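Local coordinates for protein malyl-CoA lyase/beta-methylmalyl-CoA lyase (Methylobacterium extorquens, PDB 5UGR) that belongs to the HpcH/HpaI aldolase/citrate lyase family of TIM-barrel enzymes and carries a bound magnesium ion, at residues Arg12-Glu17 against Gly134-Ile139; Arg212-Cys217 against Leu222-Gly227. All blocks are in the same frame, centred on the assembly; numbering follows the deposited sequence. Where two conformers were deposited one is given.

Contact 1. Residues Arg12-Glu17 against Gly134-Ile139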
ATOM      1  N   ARG A  12     -13.780  -0.322 -28.920  1.00 18.21           N
ATOM      2  CA  ARG A  12     -13.960  -1.303 -30.016  1.00 15.68           C
ATOM      3  C   ARG A  12     -15.212  -2.100 -29.797  1.00 16.16           C
ATOM      4  O   ARG A  12     -15.609  -2.374 -28.651  1.00 18.23           O
ATOM      5  CB  ARG A  12     -12.799  -2.273 -30.076  1.00 15.57           C
ATOM      6  CG  ARG A  12     -11.416  -1.627 -30.106  1.00 14.95           C
ATOM      7  CD  ARG A  12     -10.297  -2.628 -30.309  1.00 15.34           C
ATOM      8  NE  ARG A  12      -8.989  -2.070 -29.999  1.00 15.47           N
ATOM      9  CZ  ARG A  12      -8.011  -1.826 -30.866  1.00 15.78           C
ATOM     10  NH1 ARG A  12      -8.176  -1.920 -32.206  1.00 17.85           N
ATOM     11  NH2 ARG A  12      -6.867  -1.432 -30.390  1.00 16.38           N
ATOM     12  N   LEU A  13     -15.778  -2.572 -30.923  1.00 16.63           N
ATOM     13  CA  LEU A  13     -16.881  -3.520 -30.923  1.00 17.19           C
ATOM     14  C   LEU A  13     -16.313  -4.906 -30.638  1.00 17.11           C
ATOM     15  O   LEU A  13     -15.338  -5.321 -31.233  1.00 18.39           O
ATOM     16  CB  LEU A  13     -17.598  -3.496 -32.276  1.00 20.07           C
ATOM     17  CG  LEU A  13     -18.774  -4.425 -32.394  1.00 21.60           C
ATOM     18  CD1 LEU A  13     -19.934  -4.003 -31.539  1.00 21.90           C
ATOM     19  CD2 LEU A  13     -19.262  -4.428 -33.839  1.00 22.95           C
ATOM     20  N   HIS A  14     -16.858  -5.577 -29.641  1.00 16.02           N
ATOM     21  CA  HIS A  14     -16.260  -6.784 -29.088  1.00 15.33           C
ATOM     22  C   HIS A  14     -17.335  -7.779 -28.615  1.00 17.00           C
ATOM     23  O   HIS A  14     -17.292  -8.293 -27.497  1.00 20.87           O
ATOM     24  CB  HIS A  14     -15.348  -6.336 -27.944  1.00 15.59           C
ATOM     25  CG  HIS A  14     -14.361  -7.337 -27.497  1.00 14.63           C
ATOM     26  ND1 HIS A  14     -13.190  -6.969 -26.857  1.00 16.52           N
ATOM     27  CD2 HIS A  14     -14.338  -8.679 -27.578  1.00 16.38           C
ATOM     28  CE1 HIS A  14     -12.487  -8.048 -26.596  1.00 15.95           C
ATOM     29  NE2 HIS A  14     -13.175  -9.094 -27.000  1.00 15.26           N
ATOM     30  N   ARG A  15     -18.317  -8.049 -29.458  1.00 15.68           N
ATOM     31  CA  ARG A  15     -19.384  -8.996 -29.108  1.00 14.84           C
ATOM     32  C   ARG A  15     -18.940 -10.461 -29.106  1.00 14.68           C
ATOM     33  O   ARG A  15     -19.395 -11.281 -28.297  1.00 15.46           O
ATOM     34  CB  ARG A  15     -20.569  -8.823 -30.060  1.00 15.97           C
ATOM     35  CG  ARG A  15     -21.194  -7.451 -30.089  1.00 17.02           C
ATOM     36  CD  ARG A  15     -22.087  -7.268 -31.277  1.00 16.70           C
ATOM     37  NE  ARG A  15     -21.385  -7.473 -32.523  1.00 18.73           N
ATOM     38  CZ  ARG A  15     -21.979  -7.678 -33.697  1.00 19.61           C
ATOM     39  NH1 ARG A  15     -23.305  -7.685 -33.822  1.00 22.81           N
ATOM     40  NH2 ARG A  15     -21.249  -7.861 -34.770  1.00 20.93           N
ATOM     41  N   SER A  16     -18.102 -10.784 -30.086  1.00 15.74           N
ATOM     42  CA  SER A  16     -17.636 -12.123 -30.363  1.00 15.99           C
ATOM     43  C   SER A  16     -16.138 -12.120 -30.484  1.00 16.41           C
ATOM     44  O   SER A  16     -15.548 -11.237 -31.140  1.00 16.58           O
ATOM     45  CB  SER A  16     -18.283 -12.654 -31.659  1.00 18.60           C
ATOM     46  OG  SER A  16     -18.109 -11.768 -32.748  1.00 17.23           O
ATOM     47  N   GLU A  17     -15.511 -13.105 -29.821  1.00 14.93           N
ATOM     48  CA  GLU A  17     -14.036 -13.223 -29.833  1.00 14.78           C
ATOM     49  C   GLU A  17     -13.704 -14.642 -30.213  1.00 14.93           C
ATOM     50  O   GLU A  17     -13.888 -15.577 -29.409  1.00 15.28           O
ATOM     51  CB  GLU A  17     -13.501 -12.838 -28.459  1.00 14.16           C
ATOM     52  CG  GLU A  17     -12.003 -13.004 -28.277  1.00 14.84           C
ATOM     53  CD  GLU A  17     -11.458 -12.396 -26.981  1.00 15.17           C
ATOM     54  OE1 GLU A  17     -10.263 -12.656 -26.621  1.00 14.91           O
ATOM     55  OE2 GLU A  17     -12.225 -11.635 -26.329  1.00 14.17           O
ATOM     56  N   GLY A 134      -2.943  -2.528 -28.483  1.00 13.38           N
ATOM     57  CA  GLY A 134      -3.677  -2.593 -27.217  1.00 13.06           C
ATOM     58  C   GLY A 134      -3.498  -3.954 -26.579  1.00 12.65           C
ATOM     59  O   GLY A 134      -3.193  -4.918 -27.254  1.00 13.74           O
ATOM     60  N   PHE A 135      -3.834  -4.033 -25.298  1.00 11.49           N
ATOM     61  CA  PHE A 135      -3.760  -5.272 -24.552  1.00 11.83           C
ATOM     62  C   PHE A 135      -5.148  -5.756 -24.093  1.00 11.99           C
ATOM     63  O   PHE A 135      -6.028  -4.961 -23.634  1.00 12.66           O
ATOM     64  CB  PHE A 135      -2.888  -5.164 -23.314  1.00 12.56           C
ATOM     65  CG  PHE A 135      -1.411  -4.933 -23.548  1.00 12.81           C
ATOM     66  CD1 PHE A 135      -0.770  -5.261 -24.744  1.00 13.26           C
ATOM     67  CD2 PHE A 135      -0.623  -4.505 -22.514  1.00 13.34           C
ATOM     68  CE1 PHE A 135       0.594  -5.120 -24.879  1.00 14.21           C
ATOM     69  CE2 PHE A 135       0.756  -4.382 -22.653  1.00 13.36           C
ATOM     70  CZ  PHE A 135       1.367  -4.682 -23.867  1.00 14.84           C
ATOM     71  N   GLU A 136      -5.304  -7.065 -24.110  1.00 12.62           N
ATOM     72  CA  GLU A 136      -6.378  -7.754 -23.398  1.00 12.22           C
ATOM     73  C   GLU A 136      -5.650  -8.700 -22.429  1.00 11.43           C
ATOM     74  O   GLU A 136      -4.621  -9.276 -22.753  1.00 12.26           O
ATOM     75  CB  GLU A 136      -7.260  -8.572 -24.349  1.00 13.72           C
ATOM     76  CG  GLU A 136      -8.393  -9.351 -23.692  1.00 13.08           C
ATOM     77  CD  GLU A 136      -9.241 -10.087 -24.778  1.00 14.39           C
ATOM     78  OE1 GLU A 136      -9.669  -9.383 -25.744  1.00 15.22           O
ATOM     79  OE2 GLU A 136      -9.411 -11.347 -24.641  1.00 14.39           O
ATOM     80  N   VAL A 137      -6.193  -8.845 -21.216  1.00 11.42           N
ATOM     81  CA  VAL A 137      -5.655  -9.792 -20.243  1.00 12.86           C
ATOM     82  C   VAL A 137      -6.636 -10.886 -19.964  1.00 12.89           C
ATOM     83  O   VAL A 137      -7.830 -10.660 -19.851  1.00 14.21           O
ATOM     84  CB  VAL A 137      -5.213  -9.093 -18.956  1.00 16.70           C
ATOM     85  CG1 VAL A 137      -4.042  -8.166 -19.179  1.00 16.33           C
ATOM     86  CG2 VAL A 137      -6.319  -8.484 -18.269  1.00 21.60           C
ATOM     87  N   LEU A 138      -6.116 -12.087 -19.840  1.00 12.30           N
ATOM     88  CA  LEU A 138      -6.891 -13.229 -19.372  1.00 12.29           C
ATOM     89  C   LEU A 138      -6.778 -13.359 -17.863  1.00 12.21           C
ATOM     90  O   LEU A 138      -5.641 -13.450 -17.316  1.00 12.83           O
ATOM     91  CB  LEU A 138      -6.393 -14.507 -20.043  1.00 13.91           C
ATOM     92  CG  LEU A 138      -7.277 -15.051 -21.139  1.00 13.14           C
ATOM     93  CD1 LEU A 138      -6.497 -15.869 -22.142  1.00 14.80           C
ATOM     94  CD2 LEU A 138      -8.435 -15.821 -20.569  1.00 14.00           C
ATOM     95  N   ILE A 139      -7.937 -13.323 -17.199  1.00 11.65           N
ATOM     96  CA  ILE A 139      -8.054 -13.629 -15.765  1.00 12.87           C
ATOM     97  C   ILE A 139      -8.558 -15.067 -15.743  1.00 11.59           C
ATOM     98  O   ILE A 139      -9.756 -15.352 -16.007  1.00 13.19           O
ATOM     99  CB  ILE A 139      -8.983 -12.629 -15.069  1.00 12.86           C
ATOM    100  CG1 ILE A 139      -8.520 -11.191 -15.273  1.00 12.74           C
ATOM    101  CG2 ILE A 139      -9.097 -12.989 -13.583  1.00 14.87           C
ATOM    102  CD1 ILE A 139      -7.200 -10.851 -14.704  1.00 14.62           C
TER
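Across the interior of the TIM barrel, Glu17 on the first strand faces Glu136 on the fifth, and His14, from the loop leading into the first strand, joins them. The backbones stay far apart, so the span is made by long side chains. Both glutamates run extended with CG anti to the backbone N (chi1 176° for Glu17, 179° for Glu136), and they come from opposite directions until their carboxylates meet with planes 66° apart. Glu17 OE1 lies 2.5 Å from Glu136 OE2, the closest approach of the two groups. Ser162 OG of the sixth strand is hydrogen-bonded to the same Glu136 OE2. Glu136 OE1 turns to the imidazole, lying at the ring edge 3.2 Å from His14 CE1. At the N-terminal end of the fifth strand, Arg12 NH2 comes only within 4.5 Å of Gly134 N, while Arg12 NE forms a salt bridge with Glu159. The imidazole is tied to its own segment as well: His14 NE2 donates a nearly straight bond of 2.8 Å to Glu17 OE2, which lies in the ring plane but is approached from above its own carboxylate plane.

Contact 2. Residues Arg212-Cys217 against Leu222-Gly227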
ATOM      1  N   ARG A 212     -16.730 -10.083  -9.930  1.00 10.99           N
ATOM      2  CA  ARG A 212     -15.513  -9.373  -9.498  0.50 11.48           C
ATOM      3  C   ARG A 212     -14.746  -8.835 -10.667  1.00 11.81           C
ATOM      4  O   ARG A 212     -14.279  -7.683 -10.617  1.00 12.11           O
ATOM      5  CB  ARG A 212     -14.636 -10.248  -8.618  0.50 11.61           C
ATOM      6  CG  ARG A 212     -13.516  -9.437  -7.952  0.50 11.25           C
ATOM      7  CD  ARG A 212     -12.759 -10.298  -6.947  0.50  9.74           C
ATOM      8  NE  ARG A 212     -11.587  -9.575  -6.498  0.50 10.02           N
ATOM      9  CZ  ARG A 212     -10.670 -10.067  -5.703  0.50 10.41           C
ATOM     10  NH1 ARG A 212     -10.764 -11.333  -5.249  0.50 10.96           N
ATOM     11  NH2 ARG A 212      -9.598  -9.325  -5.466  0.50 10.98           N
ATOM     12  N   MET A 213     -14.610  -9.643 -11.714  1.00 11.81           N
ATOM     13  CA  MET A 213     -13.927  -9.124 -12.905  1.00 12.19           C
ATOM     14  C   MET A 213     -14.674  -7.992 -13.581  1.00 11.35           C
ATOM     15  O   MET A 213     -14.044  -6.996 -13.982  1.00 12.85           O
ATOM     16  CB  MET A 213     -13.660 -10.257 -13.911  1.00 12.58           C
ATOM     17  CG  MET A 213     -12.646  -9.899 -14.987  1.00 12.68           C
ATOM     18  SD  MET A 213     -12.572 -11.025 -16.376  1.00 13.65           S
ATOM     19  CE  MET A 213     -13.972 -10.402 -17.298  1.00 14.68           C
ATOM     20  N   LEU A 214     -15.994  -8.118 -13.645  1.00 11.85           N
ATOM     21  CA  LEU A 214     -16.841  -7.047 -14.177  1.00 12.50           C
ATOM     22  C   LEU A 214     -16.613  -5.722 -13.452  1.00 11.41           C
ATOM     23  O   LEU A 214     -16.453  -4.666 -14.079  1.00 12.62           O
ATOM     24  CB  LEU A 214     -18.297  -7.448 -14.083  1.00 12.89           C
ATOM     25  CG  LEU A 214     -19.346  -6.359 -14.418  1.00 16.42           C
ATOM     26  CD1 LEU A 214     -19.557  -6.284 -15.883  1.00 18.91           C
ATOM     27  CD2 LEU A 214     -20.592  -6.556 -13.644  1.00 25.58           C
ATOM     28  N   VAL A 215     -16.641  -5.760 -12.122  1.00 11.51           N
ATOM     29  CA  VAL A 215     -16.471  -4.543 -11.327  1.00 12.71           C
ATOM     30  C   VAL A 215     -15.092  -3.923 -11.613  1.00 12.39           C
ATOM     31  O   VAL A 215     -14.986  -2.684 -11.811  1.00 13.21           O
ATOM     32  CB  VAL A 215     -16.737  -4.796  -9.830  1.00 13.86           C
ATOM     33  CG1 VAL A 215     -16.191  -3.627  -8.961  1.00 13.41           C
ATOM     34  CG2 VAL A 215     -18.212  -5.043  -9.617  1.00 15.04           C
ATOM     35  N   ALA A 216     -14.053  -4.743 -11.704  1.00 12.02           N
ATOM     36  CA  ALA A 216     -12.735  -4.196 -11.993  1.00 12.26           C
ATOM     37  C   ALA A 216     -12.757  -3.501 -13.358  1.00 12.23           C
ATOM     38  O   ALA A 216     -12.174  -2.420 -13.550  1.00 13.53           O
ATOM     39  CB  ALA A 216     -11.691  -5.305 -11.966  1.00 12.90           C
ATOM     40  N   CYS A 217     -13.303  -4.179 -14.358  1.00 11.92           N
ATOM     41  CA  CYS A 217     -13.379  -3.583 -15.697  1.00 11.92           C
ATOM     42  C   CYS A 217     -14.155  -2.296 -15.748  1.00 12.95           C
ATOM     43  O   CYS A 217     -13.708  -1.294 -16.326  1.00 13.45           O
ATOM     44  CB  CYS A 217     -14.035  -4.595 -16.670  1.00 13.02           C
ATOM     45  SG  CYS A 217     -12.943  -5.976 -17.131  1.00 14.10           S
ATOM     46  N   LEU A 222     -12.465  -0.629 -18.813  1.00 12.55           N
ATOM     47  CA  LEU A 222     -12.185  -1.777 -19.679  1.00 12.22           C
ATOM     48  C   LEU A 222     -13.439  -2.528 -20.111  1.00 13.02           C
ATOM     49  O   LEU A 222     -14.460  -2.492 -19.451  1.00 14.48           O
ATOM     50  CB  LEU A 222     -11.269  -2.753 -18.947  1.00 12.32           C
ATOM     51  CG  LEU A 222     -10.052  -2.178 -18.235  1.00 12.85           C
ATOM     52  CD1 LEU A 222      -9.258  -3.256 -17.512  1.00 14.01           C
ATOM     53  CD2 LEU A 222      -9.171  -1.378 -19.157  1.00 14.21           C
ATOM     54  N   ARG A 223     -13.309  -3.320 -21.198  1.00 11.86           N
ATOM     55  CA  ARG A 223     -14.371  -4.215 -21.671  1.00 12.72           C
ATOM     56  C   ARG A 223     -14.340  -5.535 -20.887  1.00 12.88           C
ATOM     57  O   ARG A 223     -13.306  -6.201 -20.933  1.00 12.77           O
ATOM     58  CB  ARG A 223     -14.208  -4.497 -23.164  1.00 14.27           C
ATOM     59  CG  ARG A 223     -14.152  -3.279 -24.065  1.00 15.69           C
ATOM     60  CD  ARG A 223     -14.116  -3.669 -25.526  1.00 17.49           C
ATOM     61  NE  ARG A 223     -12.883  -4.252 -25.991  1.00 15.34           N
ATOM     62  CZ  ARG A 223     -11.811  -3.555 -26.398  1.00 14.53           C
ATOM     63  NH1 ARG A 223     -10.742  -4.224 -26.898  1.00 15.98           N
ATOM     64  NH2 ARG A 223     -11.778  -2.224 -26.285  1.00 18.16           N
ATOM     65  N   PRO A 224     -15.460  -5.934 -20.251  1.00 13.63           N
ATOM     66  CA  PRO A 224     -15.521  -7.255 -19.632  1.00 13.98           C
ATOM     67  C   PRO A 224     -16.049  -8.282 -20.643  1.00 13.27           C
ATOM     68  O   PRO A 224     -17.181  -8.138 -21.156  1.00 13.21           O
ATOM     69  CB  PRO A 224     -16.530  -7.057 -18.498  1.00 13.45           C
ATOM     70  CG  PRO A 224     -17.277  -5.790 -18.759  1.00 16.17           C
ATOM     71  CD  PRO A 224     -16.674  -5.126 -19.960  1.00 15.07           C
ATOM     72  N   ILE A 225     -15.230  -9.332 -20.847  1.00 12.38           N
ATOM     73  CA  ILE A 225     -15.496 -10.357 -21.862  1.00 13.35           C
ATOM     74  C   ILE A 225     -15.552 -11.709 -21.177  1.00 12.14           C
ATOM     75  O   ILE A 225     -14.676 -12.058 -20.363  1.00 12.75           O
ATOM     76  CB  ILE A 225     -14.390 -10.378 -22.965  1.00 13.54           C
ATOM     77  CG1 ILE A 225     -14.153  -8.965 -23.519  1.00 13.21           C
ATOM     78  CG2 ILE A 225     -14.771 -11.370 -24.041  1.00 13.58           C
ATOM     79  CD1 ILE A 225     -15.318  -8.317 -24.193  1.00 15.18           C
ATOM     80  N   ASP A 226     -16.576 -12.511 -21.523  1.00 12.06           N
ATOM     81  CA  ASP A 226     -16.704 -13.857 -20.962  1.00 14.33           C
ATOM     82  C   ASP A 226     -15.963 -14.835 -21.850  1.00 13.96           C
ATOM     83  O   ASP A 226     -15.935 -14.668 -23.081  1.00 13.92           O
ATOM     84  CB  ASP A 226     -18.198 -14.219 -20.885  1.00 13.54           C
ATOM     85  CG  ASP A 226     -18.488 -15.440 -20.034  1.00 14.55           C
ATOM     86  OD1 ASP A 226     -17.692 -15.732 -19.099  1.00 14.81           O
ATOM     87  OD2 ASP A 226     -19.482 -16.141 -20.386  1.00 15.65           O
ATOM     88  N   GLY A 227     -15.418 -15.883 -21.252  1.00 13.21           N
ATOM     89  CA  GLY A 227     -14.565 -16.833 -21.942  1.00 13.74           C
ATOM     90  C   GLY A 227     -15.319 -17.988 -22.647  1.00 13.18           C
ATOM     91  O   GLY A 227     -16.491 -17.840 -23.027  1.00 14.88           O
TER
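Pro224 and Cys217 interlock where helix 207-220 turns back into strand 223-226, the alpha-to-beta return of a beta/alpha barrel. The helix and strand segments run nearly antiparallel, at 157°, with axes 7.7 Å apart. The proline ring is the main bump on the strand: its CG edge sits between Leu214 and Cys217, one turn of helix apart on the inner side, with Leu214 CD1 3.7 Å from Pro224 CG and Cys217 CB 4.0 Å from the same atom. Cys217 SG lies beside the backbone N of its own residue (chi1 -74°), a turn that lays the sulfur 3.8 Å from Pro224 CA. Met213 flanks the proline too; bent at its last torsion (chi3 81°), it brings CE over the strand backbone, 3.6 Å from Ile225 O. At the tight end Leu222 packs its CB 4.0 Å from Cys217 CB, and the turn is closed by Leu222 N donating to Cys217 O at 2.9 Å. Beyond this layer, Cys217 touches Met161 of strand 158-163, Leu214 meets Leu248 of helix 235-248, and Met213 rests on Val148 of helix 148-151.

How the contacts relate
Both contacts are buried, with centres 10 Å apart, but they lie on different sides of the barrel wall. Contact 1 is polar and spans the interior between strands that are not sheet neighbours; contact 2 is mainly apolar packing outside the wall, between strand 223-226 and the helix preceding it. That strand connects them: Arg223 and Ile225 point away from helix 207-220 and reach residues 12-17. A probable hydrogen bond of 2.9 Å joins Arg223 NE to His14 ND1, while Ile225 CD1 packs 3.5 Å from His14 CD2. Glu159, the partner of Arg12, also forms a salt bridge with Arg223, so one carboxylate serves both contacts.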